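Local coordinates for putative exported protein (PDB 3OCJ) that is of unknown function but has the fold of an S-adenosylmethionine-dependent methyltransferase and probably transfers methyl groups to a substrate not yet identified, at residues L156-T160 with T173-Q177; P239-I245 with R292-F296; G282-R287 with V299-P304. One frame throughout, in Å; residues are numbered along the deposited sequence.

Contact 1. Residues L156-T160 with T173-Q177; sequences LDGAT and TLHRQ
Leu156 and Leu174 take the same conformation, each with CG beside its own backbone N (chi1 -58° and -60°) and the chain extended at chi2, and from there the two side chains slide past one another in opposite directions. They join helix 153-163 to strand 172-176, the last two elements of a beta-alpha-beta unit in the Rossmann-like sheet of the methyltransferase domain. Helix and strand segments run nearly antiparallel, at 168°, with their axes 9.6 Å apart, so the helix lies back along the strand it leads into.

Leucine methyls do most of the touching. Leu174 CD1 lies against the helix, 3.6 Å from Leu156 O. Ala159 adds its CB to the same patch at longer range, and the loop residue Met130 touches both Ala159 and Leu174. Toward solvent, CG2 of exposed Thr160 also comes near Leu174 CD1, though how closely is doubtful. Arg176 bends at chi2 and chi3, and its guanidinium leaves the helix for a cation-pi contact with Tyr151. Leu156 divides its two branches: CD2 lies 4.2 Å from Leu174 CB, while CD1 reaches further along the strand, with Arg176 CB alongside, and rests on the backbone 3.6 Å from Arg176 N.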
ATOM      1  N   LEU A 156      -1.910   6.473  13.965  1.00 17.00           N
ATOM      2  CA  LEU A 156      -0.937   6.733  15.022  1.00 18.85           C
ATOM      3  C   LEU A 156      -1.258   5.937  16.285  1.00 20.07           C
ATOM      4  O   LEU A 156      -0.369   5.344  16.884  1.00 20.30           O
ATOM      5  CB  LEU A 156      -0.849   8.228  15.317  1.00 17.74           C
ATOM      6  CG  LEU A 156      -0.470   9.043  14.080  1.00 17.54           C
ATOM      7  CD1 LEU A 156      -0.349  10.506  14.426  1.00 20.26           C
ATOM      8  CD2 LEU A 156       0.845   8.531  13.453  1.00 18.38           C
ATOM      9  N   ASP A 157      -2.531   5.907  16.669  1.00 22.03           N
ATOM     10  CA  ASP A 157      -2.953   5.109  17.812  1.00 26.40           C
ATOM     11  C   ASP A 157      -2.599   3.642  17.608  1.00 22.75           C
ATOM     12  O   ASP A 157      -2.148   2.965  18.534  1.00 24.83           O
ATOM     13  CB  ASP A 157      -4.458   5.254  18.056  1.00 25.90           C
ATOM     14  CG  ASP A 157      -4.845   6.645  18.519  1.00 37.04           C
ATOM     15  OD1 ASP A 157      -3.938   7.468  18.765  1.00 45.49           O
ATOM     16  OD2 ASP A 157      -6.059   6.917  18.641  1.00 42.65           O
ATOM     17  N   GLY A 158      -2.808   3.144  16.393  1.00 20.58           N
ATOM     18  CA  GLY A 158      -2.501   1.758  16.091  1.00 20.53           C
ATOM     19  C   GLY A 158      -1.012   1.466  16.103  1.00 21.08           C
ATOM     20  O   GLY A 158      -0.586   0.378  16.499  1.00 23.24           O
ATOM     21  N   ALA A 159      -0.211   2.424  15.649  1.00 19.80           N
ATOM     22  CA  ALA A 159       1.240   2.254  15.688  1.00 17.47           C
ATOM     23  C   ALA A 159       1.707   2.135  17.134  1.00 20.09           C
ATOM     24  O   ALA A 159       2.507   1.261  17.469  1.00 22.66           O
ATOM     25  CB  ALA A 159       1.941   3.411  14.986  1.00 18.49           C
ATOM     26  N   THR A 160       1.187   3.007  17.988  1.00 20.54           N
ATOM     27  CA  THR A 160       1.525   2.958  19.403  1.00 23.69           C
ATOM     28  C   THR A 160       1.141   1.615  20.014  1.00 25.26           C
ATOM     29  O   THR A 160       1.939   1.002  20.724  1.00 26.66           O
ATOM     30  CB  THR A 160       0.856   4.094  20.163  1.00 27.97           C
ATOM     31  OG1 THR A 160      -0.556   4.058  19.943  1.00 48.72           O
ATOM     32  CG2 THR A 160       1.387   5.412  19.682  1.00 19.03           C
ATOM     33  N   THR A 173       8.745   8.444  17.679  1.00 17.05           N
ATOM     34  CA  THR A 173       8.107   9.751  17.734  1.00 17.69           C
ATOM     35  C   THR A 173       7.070   9.802  16.623  1.00 19.32           C
ATOM     36  O   THR A 173       7.375   9.506  15.465  1.00 18.08           O
ATOM     37  CB  THR A 173       9.117  10.895  17.536  1.00 19.29           C
ATOM     38  OG1 THR A 173      10.153  10.801  18.523  1.00 20.63           O
ATOM     39  CG2 THR A 173       8.427  12.242  17.701  1.00 22.54           C
ATOM     40  N   LEU A 174       5.838  10.151  16.978  1.00 16.98           N
ATOM     41  CA  LEU A 174       4.754  10.193  16.015  1.00 14.52           C
ATOM     42  C   LEU A 174       4.247  11.612  15.812  1.00 17.23           C
ATOM     43  O   LEU A 174       4.174  12.406  16.754  1.00 20.63           O
ATOM     44  CB  LEU A 174       3.602   9.305  16.481  1.00 17.91           C
ATOM     45  CG  LEU A 174       3.926   7.824  16.683  1.00 17.95           C
ATOM     46  CD1 LEU A 174       2.705   7.137  17.255  1.00 23.31           C
ATOM     47  CD2 LEU A 174       4.360   7.146  15.384  1.00 18.20           C
ATOM     48  N   HIS A 175       3.876  11.914  14.576  1.00 17.45           N
ATOM     49  CA  HIS A 175       3.371  13.227  14.216  1.00 18.30           C
ATOM     50  C   HIS A 175       2.134  13.088  13.359  1.00 18.31           C
ATOM     51  O   HIS A 175       2.135  12.354  12.374  1.00 16.90           O
ATOM     52  CB  HIS A 175       4.414  14.007  13.423  1.00 18.88           C
ATOM     53  CG  HIS A 175       5.722  14.154  14.128  1.00 23.92           C
ATOM     54  ND1 HIS A 175       5.944  15.112  15.095  1.00 27.85           N
ATOM     55  CD2 HIS A 175       6.881  13.465  14.007  1.00 26.66           C
ATOM     56  CE1 HIS A 175       7.183  15.005  15.538  1.00 26.97           C
ATOM     57  NE2 HIS A 175       7.773  14.014  14.895  1.00 25.18           N
ATOM     58  N   ARG A 176       1.076  13.794  13.733  1.00 18.89           N
ATOM     59  CA  ARG A 176      -0.119  13.866  12.907  1.00 17.73           C
ATOM     60  C   ARG A 176       0.090  15.031  11.950  1.00 19.97           C
ATOM     61  O   ARG A 176       0.068  16.202  12.356  1.00 24.16           O
ATOM     62  CB  ARG A 176      -1.369  14.089  13.774  1.00 20.31           C
ATOM     63  CG  ARG A 176      -2.680  13.544  13.185  1.00 28.29           C
ATOM     64  CD  ARG A 176      -3.405  14.551  12.301  1.00 44.93           C
ATOM     65  NE  ARG A 176      -4.828  14.640  12.639  1.00 53.39           N
ATOM     66  CZ  ARG A 176      -5.818  14.715  11.751  1.00 49.25           C
ATOM     67  NH1 ARG A 176      -5.561  14.711  10.454  1.00 51.78           N
ATOM     68  NH2 ARG A 176      -7.077  14.794  12.161  1.00 55.09           N
ATOM     69  N   GLN A 177       0.295  14.702  10.680  1.00 20.92           N
ATOM     70  CA  GLN A 177       0.571  15.683   9.643  1.00 23.66           C
ATOM     71  C   GLN A 177       0.057  15.140   8.325  1.00 19.47           C
ATOM     72  O   GLN A 177       0.043  13.929   8.105  1.00 20.91           O
ATOM     73  CB  GLN A 177       2.079  15.922   9.496  1.00 24.02           C
ATOM     74  CG  GLN A 177       2.773  16.533  10.702  1.00 35.48           C
ATOM     75  CD  GLN A 177       4.263  16.736  10.479  1.00 43.22           C
ATOM     76  OE1 GLN A 177       4.995  17.098  11.400  1.00 46.00           O
ATOM     77  NE2 GLN A 177       4.717  16.506   9.252  1.00 41.62           N
TER

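Contact 2. Residues P239-I245 with R292-F296; sequences PWDMQAI and RARLF
Trp240 and Leu295 make the tight half of this contact: Leu295 CD2 sits over one face of the indole, 3.4 Å from the centroid of the five-membered ring and 15° off its normal, a CH-pi contact. The two side chains cross at about a right angle; Leu295 CD1 takes the extended position (chi2 177°), which leaves CD2 as the branch turned to the indole. Trp240 NE1 makes a weak hydrogen bond to Thr229 OG1, and a glycerol, probably from the crystallisation liquor, lies about 3 Å from the Trp240 side chain. Ile245 lays CG1 on Ala293 CB at 3.5 Å and turns CD1 to Leu295 CD2, while Ala244 CB covers Ala293 from the other segment. Pro96 of helix 96-115 touches both Ile245 and Leu295, tying this buried side to the body of the protein. Close too is the stem of Arg294, which packs along Pro239 with Arg294 CB 3.3 Å from Pro239 O.

One direct hydrogen bond joins the backbones, from Asp241 N to Ala293 O at 3.0 Å; the donor stands well above the carbonyl plane. The same oxygen also receives a CA-H...O contact from Trp240.

Toward solvent the fit is looser and wetter. Asp241 turns CG anti to its N (chi1 179°), and water 1 bridges its OD2 to Arg292 O, donating to both, at 2.6 Å to the carboxylate. That water also lies over a face of the Arg294 guanidinium, whose NH1 binds Asp291 O. Arg292 NH1 stays 3.7 Å from Ala244 O, near the plane of its guanidinium.

Asp241 OD1 accepts from Gln243 N at 2.9 Å, so the loop leading to helix 247-261 forms an Asx turn, docked here on the loop between the C-terminal hairpin strands.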
ATOM      1  N   PRO A 239       5.366  -3.657 -17.563  1.00 12.21           N
ATOM      2  CA  PRO A 239       6.380  -4.652 -17.190  1.00 12.32           C
ATOM      3  C   PRO A 239       5.780  -5.986 -16.717  1.00 11.74           C
ATOM      4  O   PRO A 239       6.532  -6.878 -16.334  1.00 13.66           O
ATOM      5  CB  PRO A 239       7.074  -3.984 -16.005  1.00 12.01           C
ATOM      6  CG  PRO A 239       5.942  -3.238 -15.320  1.00 11.57           C
ATOM      7  CD  PRO A 239       5.049  -2.739 -16.451  1.00 12.41           C
ATOM      8  N   TRP A 240       4.457  -6.116 -16.683  1.00 11.66           N
ATOM      9  CA  TRP A 240       3.846  -7.331 -16.164  1.00 13.52           C
ATOM     10  C   TRP A 240       4.405  -8.566 -16.847  1.00 13.69           C
ATOM     11  O   TRP A 240       4.486  -8.616 -18.081  1.00 13.99           O
ATOM     12  CB  TRP A 240       2.324  -7.306 -16.339  1.00 11.55           C
ATOM     13  CG  TRP A 240       1.604  -6.375 -15.408  1.00 12.09           C
ATOM     14  CD1 TRP A 240       2.111  -5.254 -14.791  1.00 11.30           C
ATOM     15  CD2 TRP A 240       0.245  -6.493 -14.977  1.00 12.63           C
ATOM     16  NE1 TRP A 240       1.134  -4.663 -14.023  1.00 12.01           N
ATOM     17  CE2 TRP A 240      -0.012  -5.413 -14.105  1.00 12.05           C
ATOM     18  CE3 TRP A 240      -0.777  -7.421 -15.233  1.00 13.12           C
ATOM     19  CZ2 TRP A 240      -1.258  -5.227 -13.497  1.00 10.80           C
ATOM     20  CZ3 TRP A 240      -2.006  -7.237 -14.631  1.00 13.10           C
ATOM     21  CH2 TRP A 240      -2.238  -6.147 -13.772  1.00 13.01           C
ATOM     22  N   ASP A 241       4.785  -9.562 -16.048  1.00 13.09           N
ATOM     23  CA  ASP A 241       5.168 -10.868 -16.578  1.00 13.89           C
ATOM     24  C   ASP A 241       3.942 -11.766 -16.503  1.00 14.37           C
ATOM     25  O   ASP A 241       3.608 -12.279 -15.445  1.00 14.37           O
ATOM     26  CB  ASP A 241       6.326 -11.472 -15.770  1.00 13.23           C
ATOM     27  CG  ASP A 241       6.748 -12.857 -16.285  1.00 14.34           C
ATOM     28  OD1 ASP A 241       6.083 -13.384 -17.205  1.00 15.16           O
ATOM     29  OD2 ASP A 241       7.743 -13.396 -15.756  1.00 16.33           O
HETATM   30  N   MSE A 242       3.270 -11.956 -17.632  1.00 17.15           N
HETATM   31  CA  MSE A 242       2.027 -12.721 -17.621  1.00 16.98           C
HETATM   32  C   MSE A 242       2.250 -14.182 -17.236  1.00 17.31           C
HETATM   33  O   MSE A 242       1.325 -14.850 -16.771  1.00 20.01           O
HETATM   34  CB  MSE A 242       1.303 -12.623 -18.969  1.00 20.88           C
HETATM   35  CG  MSE A 242       0.968 -11.195 -19.404  1.00 19.19           C
HETATM   36 SE   MSE A 242      -0.004 -10.157 -18.076  0.67 21.74          SE
HETATM   37  CE  MSE A 242      -1.426 -11.397 -17.732  1.00 24.22           C
ATOM     38  N   GLN A 243       3.467 -14.678 -17.415  1.00 17.60           N
ATOM     39  CA  GLN A 243       3.758 -16.062 -17.047  1.00 18.65           C
ATOM     40  C   GLN A 243       3.862 -16.239 -15.538  1.00 20.90           C
ATOM     41  O   GLN A 243       3.924 -17.366 -15.039  1.00 20.75           O
ATOM     42  CB  GLN A 243       5.047 -16.547 -17.719  1.00 20.84           C
ATOM     43  CG  GLN A 243       4.886 -16.790 -19.207  1.00 29.94           C
ATOM     44  CD  GLN A 243       5.751 -15.865 -20.036  1.00 44.71           C
ATOM     45  OE1 GLN A 243       5.620 -14.646 -19.962  1.00 46.30           O
ATOM     46  NE2 GLN A 243       6.643 -16.443 -20.832  1.00 45.58           N
ATOM     47  N   ALA A 244       3.866 -15.123 -14.815  1.00 16.65           N
ATOM     48  CA  ALA A 244       3.976 -15.140 -13.362  1.00 13.73           C
ATOM     49  C   ALA A 244       2.629 -14.867 -12.696  1.00 15.24           C
ATOM     50  O   ALA A 244       2.570 -14.655 -11.486  1.00 17.28           O
ATOM     51  CB  ALA A 244       5.013 -14.117 -12.899  1.00 17.52           C
ATOM     52  N   ILE A 245       1.561 -14.881 -13.493  1.00 14.16           N
ATOM     53  CA  ILE A 245       0.220 -14.551 -12.999  1.00 16.23           C
ATOM     54  C   ILE A 245      -0.752 -15.658 -13.377  1.00 16.33           C
ATOM     55  O   ILE A 245      -0.842 -16.039 -14.544  1.00 18.46           O
ATOM     56  CB  ILE A 245      -0.292 -13.224 -13.591  1.00 15.27           C
ATOM     57  CG1 ILE A 245       0.708 -12.091 -13.303  1.00 15.48           C
ATOM     58  CG2 ILE A 245      -1.681 -12.893 -13.040  1.00 16.14           C
ATOM     59  CD1 ILE A 245       0.392 -10.782 -14.036  1.00 17.33           C
ATOM     60  N   ARG A 292       7.610 -10.783  -8.401  1.00 11.49           N
ATOM     61  CA  ARG A 292       7.705 -11.759  -9.474  1.00 13.06           C
ATOM     62  C   ARG A 292       6.964 -11.338 -10.743  1.00 12.04           C
ATOM     63  O   ARG A 292       7.499 -11.428 -11.841  1.00 13.02           O
ATOM     64  CB  ARG A 292       7.200 -13.124  -9.000  1.00 16.12           C
ATOM     65  CG  ARG A 292       8.117 -13.783  -7.978  1.00 22.44           C
ATOM     66  CD  ARG A 292       7.564 -15.145  -7.558  1.00 35.47           C
ATOM     67  NE  ARG A 292       7.467 -16.066  -8.691  1.00 49.62           N
ATOM     68  CZ  ARG A 292       6.382 -16.229  -9.446  1.00 52.06           C
ATOM     69  NH1 ARG A 292       5.276 -15.536  -9.194  1.00 52.71           N
ATOM     70  NH2 ARG A 292       6.400 -17.091 -10.457  1.00 48.09           N
ATOM     71  N   ALA A 293       5.738 -10.847 -10.594  1.00 11.36           N
ATOM     72  CA  ALA A 293       4.948 -10.491 -11.766  1.00 11.21           C
ATOM     73  C   ALA A 293       5.121  -9.030 -12.208  1.00 10.93           C
ATOM     74  O   ALA A 293       4.548  -8.622 -13.215  1.00 10.64           O
ATOM     75  CB  ALA A 293       3.449 -10.796 -11.522  1.00 12.17           C
ATOM     76  N   ARG A 294       5.889  -8.262 -11.440  1.00 10.01           N
ATOM     77  CA  ARG A 294       6.173  -6.834 -11.686  1.00  9.02           C
ATOM     78  C   ARG A 294       4.941  -5.949 -11.556  1.00 10.36           C
ATOM     79  O   ARG A 294       4.844  -4.913 -12.215  1.00 11.97           O
ATOM     80  CB  ARG A 294       6.851  -6.588 -13.046  1.00 11.28           C
ATOM     81  CG  ARG A 294       8.296  -7.125 -13.199  1.00 11.85           C
ATOM     82  CD  ARG A 294       8.321  -8.565 -13.652  1.00 12.62           C
ATOM     83  NE  ARG A 294       9.679  -8.949 -14.072  1.00 13.08           N
ATOM     84  CZ  ARG A 294      10.583  -9.526 -13.283  1.00 13.34           C
ATOM     85  NH1 ARG A 294      10.306  -9.801 -12.021  1.00 12.42           N
ATOM     86  NH2 ARG A 294      11.785  -9.827 -13.772  1.00 12.28           N
ATOM     87  N   LEU A 295       4.033  -6.355 -10.675  1.00  9.96           N
ATOM     88  CA  LEU A 295       2.829  -5.578 -10.367  1.00 10.15           C
ATOM     89  C   LEU A 295       3.085  -4.430  -9.394  1.00  9.75           C
ATOM     90  O   LEU A 295       2.358  -3.431  -9.408  1.00  9.63           O
ATOM     91  CB  LEU A 295       1.766  -6.480  -9.748  1.00 11.17           C
ATOM     92  CG  LEU A 295       1.556  -7.822 -10.461  1.00 16.99           C
ATOM     93  CD1 LEU A 295       0.528  -8.686  -9.725  1.00 19.79           C
ATOM     94  CD2 LEU A 295       1.160  -7.647 -11.920  1.00 14.35           C
ATOM     95  N   PHE A 296       4.069  -4.578  -8.518  1.00  9.09           N
ATOM     96  CA  PHE A 296       4.219  -3.631  -7.415  1.00 10.37           C
ATOM     97  C   PHE A 296       5.688  -3.521  -7.017  1.00  8.94           C
ATOM     98  O   PHE A 296       6.071  -3.934  -5.917  1.00  9.79           O
ATOM     99  CB  PHE A 296       3.375  -4.099  -6.217  1.00  9.36           C
ATOM    100  CG  PHE A 296       2.891  -2.988  -5.296  1.00  9.52           C
ATOM    101  CD1 PHE A 296       3.408  -1.694  -5.339  1.00  9.98           C
ATOM    102  CD2 PHE A 296       1.883  -3.275  -4.383  1.00 10.98           C
ATOM    103  CE1 PHE A 296       2.910  -0.695  -4.465  1.00 11.38           C
ATOM    104  CE2 PHE A 296       1.390  -2.305  -3.514  1.00 10.79           C
ATOM    105  CZ  PHE A 296       1.898  -1.011  -3.563  1.00 10.67           C
TER
HETATM  106  O   HOH W   1       9.076 -12.524 -13.752  1.00 18.19           O

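Contact 3. Residues G282-R287 with V299-P304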
ATOM      1  N   GLY A 282      15.507  14.908  -7.509  1.00 14.25           N
ATOM      2  CA  GLY A 282      16.890  15.009  -7.057  1.00 16.03           C
ATOM      3  C   GLY A 282      17.578  13.702  -6.683  1.00 15.74           C
ATOM      4  O   GLY A 282      18.744  13.699  -6.254  1.00 17.31           O
ATOM      5  N   PHE A 283      16.861  12.592  -6.825  1.00 13.16           N
ATOM      6  CA  PHE A 283      17.418  11.284  -6.483  1.00 13.17           C
ATOM      7  C   PHE A 283      18.349  10.717  -7.548  1.00 16.33           C
ATOM      8  O   PHE A 283      18.218  11.013  -8.737  1.00 16.20           O
ATOM      9  CB  PHE A 283      16.300  10.285  -6.172  1.00 14.03           C
ATOM     10  CG  PHE A 283      15.575  10.581  -4.897  1.00 11.82           C
ATOM     11  CD1 PHE A 283      16.125  10.209  -3.676  1.00 13.83           C
ATOM     12  CD2 PHE A 283      14.357  11.247  -4.909  1.00 12.97           C
ATOM     13  CE1 PHE A 283      15.460  10.484  -2.489  1.00 14.51           C
ATOM     14  CE2 PHE A 283      13.689  11.530  -3.726  1.00 11.00           C
ATOM     15  CZ  PHE A 283      14.237  11.154  -2.515  1.00 15.53           C
ATOM     16  N   THR A 284      19.289   9.890  -7.095  1.00 15.66           N
ATOM     17  CA  THR A 284      20.235   9.210  -7.970  1.00 15.88           C
ATOM     18  C   THR A 284      20.354   7.747  -7.551  1.00 18.56           C
ATOM     19  O   THR A 284      19.764   7.315  -6.556  1.00 16.68           O
ATOM     20  CB  THR A 284      21.634   9.863  -7.898  1.00 19.35           C
ATOM     21  OG1 THR A 284      22.150   9.751  -6.564  1.00 22.62           O
ATOM     22  CG2 THR A 284      21.562  11.332  -8.282  1.00 24.60           C
ATOM     23  N   ASP A 285      21.114   6.982  -8.324  1.00 16.12           N
ATOM     24  CA  ASP A 285      21.462   5.606  -7.973  1.00 16.94           C
ATOM     25  C   ASP A 285      20.247   4.713  -7.698  1.00 15.16           C
ATOM     26  O   ASP A 285      20.272   3.879  -6.791  1.00 19.52           O
ATOM     27  CB  ASP A 285      22.416   5.580  -6.769  1.00 18.94           C
ATOM     28  CG  ASP A 285      23.746   6.256  -7.059  1.00 30.31           C
ATOM     29  OD1 ASP A 285      24.104   6.396  -8.246  1.00 33.00           O
ATOM     30  OD2 ASP A 285      24.435   6.644  -6.094  1.00 40.51           O
ATOM     31  N   LEU A 286      19.214   4.842  -8.517  1.00 13.12           N
ATOM     32  CA  LEU A 286      17.984   4.083  -8.285  1.00 12.86           C
ATOM     33  C   LEU A 286      18.200   2.587  -8.422  1.00 13.78           C
ATOM     34  O   LEU A 286      18.890   2.123  -9.343  1.00 15.07           O
ATOM     35  CB  LEU A 286      16.894   4.506  -9.270  1.00 14.62           C
ATOM     36  CG  LEU A 286      16.018   5.711  -8.913  1.00 22.56           C
ATOM     37  CD1 LEU A 286      16.777   6.893  -8.326  1.00 23.76           C
ATOM     38  CD2 LEU A 286      15.176   6.128 -10.122  1.00 17.72           C
ATOM     39  N   ARG A 287      17.591   1.838  -7.510  1.00 11.37           N
ATOM     40  CA  ARG A 287      17.552   0.379  -7.575  1.00 11.06           C
ATOM     41  C   ARG A 287      16.099  -0.061  -7.465  1.00 11.80           C
ATOM     42  O   ARG A 287      15.385   0.345  -6.537  1.00 11.84           O
ATOM     43  CB  ARG A 287      18.366  -0.227  -6.427  1.00 11.96           C
ATOM     44  CG  ARG A 287      18.142  -1.729  -6.184  1.00 14.86           C
ATOM     45  CD  ARG A 287      18.577  -2.613  -7.356  1.00 15.79           C
ATOM     46  NE  ARG A 287      18.264  -4.017  -7.077  1.00 15.87           N
ATOM     47  CZ  ARG A 287      17.992  -4.933  -8.003  1.00 14.73           C
ATOM     48  NH1 ARG A 287      17.956  -4.601  -9.281  1.00 14.94           N
ATOM     49  NH2 ARG A 287      17.706  -6.176  -7.642  1.00 15.42           N
ATOM     50  N   VAL A 299      11.288   0.626  -4.987  1.00  9.60           N
ATOM     51  CA  VAL A 299      12.422   1.394  -5.475  1.00  9.74           C
ATOM     52  C   VAL A 299      13.187   2.009  -4.311  1.00 11.05           C
ATOM     53  O   VAL A 299      12.590   2.564  -3.376  1.00 10.90           O
ATOM     54  CB  VAL A 299      11.993   2.469  -6.500  1.00 10.02           C
ATOM     55  CG1 VAL A 299      10.950   3.447  -5.901  1.00 11.13           C
ATOM     56  CG2 VAL A 299      13.210   3.229  -7.040  1.00 12.32           C
ATOM     57  N   ILE A 300      14.511   1.888  -4.374  1.00 10.29           N
ATOM     58  CA  ILE A 300      15.411   2.503  -3.408  1.00 10.31           C
ATOM     59  C   ILE A 300      16.157   3.612  -4.138  1.00 10.98           C
ATOM     60  O   ILE A 300      16.815   3.357  -5.157  1.00 12.74           O
ATOM     61  CB  ILE A 300      16.412   1.498  -2.810  1.00 11.63           C
ATOM     62  CG1 ILE A 300      15.671   0.287  -2.214  1.00 14.13           C
ATOM     63  CG2 ILE A 300      17.238   2.185  -1.725  1.00 14.26           C
ATOM     64  CD1 ILE A 300      15.483  -0.893  -3.155  1.00 14.80           C
ATOM     65  N   ALA A 301      16.043   4.836  -3.632  1.00 10.85           N
ATOM     66  CA  ALA A 301      16.572   6.026  -4.299  1.00 13.23           C
ATOM     67  C   ALA A 301      17.521   6.766  -3.364  1.00 15.58           C
ATOM     68  O   ALA A 301      17.194   6.993  -2.206  1.00 16.02           O
ATOM     69  CB  ALA A 301      15.416   6.922  -4.710  1.00 13.06           C
ATOM     70  N   ARG A 302      18.689   7.164  -3.864  1.00 14.78           N
ATOM     71  CA  ARG A 302      19.692   7.815  -3.029  1.00 15.61           C
ATOM     72  C   ARG A 302      19.684   9.339  -3.151  1.00 14.60           C
ATOM     73  O   ARG A 302      19.550   9.872  -4.248  1.00 17.17           O
ATOM     74  CB  ARG A 302      21.085   7.291  -3.395  1.00 17.54           C
ATOM     75  CG  ARG A 302      22.231   8.014  -2.707  1.00 30.05           C
ATOM     76  CD  ARG A 302      22.428   7.506  -1.282  1.00 30.05           C
ATOM     77  NE  ARG A 302      22.658   6.062  -1.246  1.00 32.18           N
ATOM     78  CZ  ARG A 302      22.506   5.311  -0.161  1.00 37.89           C
ATOM     79  NH1 ARG A 302      22.735   4.004  -0.216  1.00 35.09           N
ATOM     80  NH2 ARG A 302      22.124   5.867   0.981  1.00 28.69           N
ATOM     81  N   LYS A 303      19.820  10.029  -2.022  1.00 15.95           N
ATOM     82  CA  LYS A 303      20.111  11.456  -2.027  1.00 17.17           C
ATOM     83  C   LYS A 303      21.623  11.623  -1.969  1.00 18.33           C
ATOM     84  O   LYS A 303      22.268  11.094  -1.071  1.00 18.44           O
ATOM     85  CB  LYS A 303      19.478  12.153  -0.827  1.00 18.17           C
ATOM     86  CG  LYS A 303      19.788  13.646  -0.756  1.00 17.33           C
ATOM     87  CD  LYS A 303      18.957  14.331   0.308  1.00 16.69           C
ATOM     88  CE  LYS A 303      19.311  15.813   0.402  1.00 18.26           C
ATOM     89  NZ  LYS A 303      18.322  16.562   1.236  1.00 18.31           N
ATOM     90  N   PRO A 304      22.193  12.360  -2.930  1.00 18.70           N
ATOM     91  CA  PRO A 304      23.651  12.531  -2.953  1.00 18.74           C
ATOM     92  C   PRO A 304      24.223  13.050  -1.634  1.00 21.99           C
ATOM     93  O   PRO A 304      23.604  13.872  -0.954  1.00 22.37           O
ATOM     94  CB  PRO A 304      23.857  13.550  -4.076  1.00 24.58           C
ATOM     95  CG  PRO A 304      22.716  13.304  -5.006  1.00 24.72           C
ATOM     96  CD  PRO A 304      21.546  12.935  -4.122  1.00 20.63           C
TER
HETATM   97  O   HOH W   2      19.592   2.825  -4.485  1.00 26.68           O
HETATM   98  O   HOH W   3      24.144   5.037  -3.593  1.00 40.39           O
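Thr284 and Arg302 pair through both backbone groups: Thr284 N gives to Arg302 O and Arg302 N to Thr284 O, each at 2.9 Å. Arg287 and Ile300 repeat the pattern, Ile300 N reaching Arg287 O at 2.8 Å in a nearly straight bond (172°). Thr284 OG1 adds a weak bond to Arg302 O.

Between the pairs the chain turns a corner at Asp285, where two waters take up polar atoms. Water 2 donates to Asp285 O at 2.6 Å and to Ile300 O, which already accepts from Arg287 N. Water 3 accepts from Arg302 NE in the guanidinium plane and donates to Asp285 OD2, linking opposite charges. Arg302 NH2 is held by Gly220 O, Arg287 NE by a salt bridge to Glu289, and Lys303 NZ by Leu217 O and Trp214 O.

Beneath, Ala301 CB meets Phe283 CD1 at 3.5 Å and Leu286 CD1 at 3.9 Å, with Leu278 of helix 271-280 behind Phe283 and Leu286. Gly282 ends that helix in a Schellman motif. The register shift between Thr284 and Arg287 is a beta bulge in the edge hairpin of a sheet ordered 3-2-1-4-5-7-6, strand 298-302 antiparallel, the hallmark of class I S-adenosylmethionine-dependent methyltransferases.

In the fold
Contacts 1 and 3 lie at the two ends of one mixed sheet: strand 172-176 is its outermost strand on one side and strand 286-289 on the other, and the centres are about 27 Å apart. Contact 1, in the parallel Rossmann-like half, closes before the others open. Contacts 2 and 3 alternate along the chain, centres about 24 Å apart: hairpin loop 292-296 lies between the strands of contact 3 and packs on loop 239-245, before helix 247-261. The centres of contacts 1 and 2 are about 34 Å apart, on opposite sides of the chain's centre. Contact 3 holds the antiparallel hairpin that marks the class I topology, consistent with a methyltransferase role not yet established.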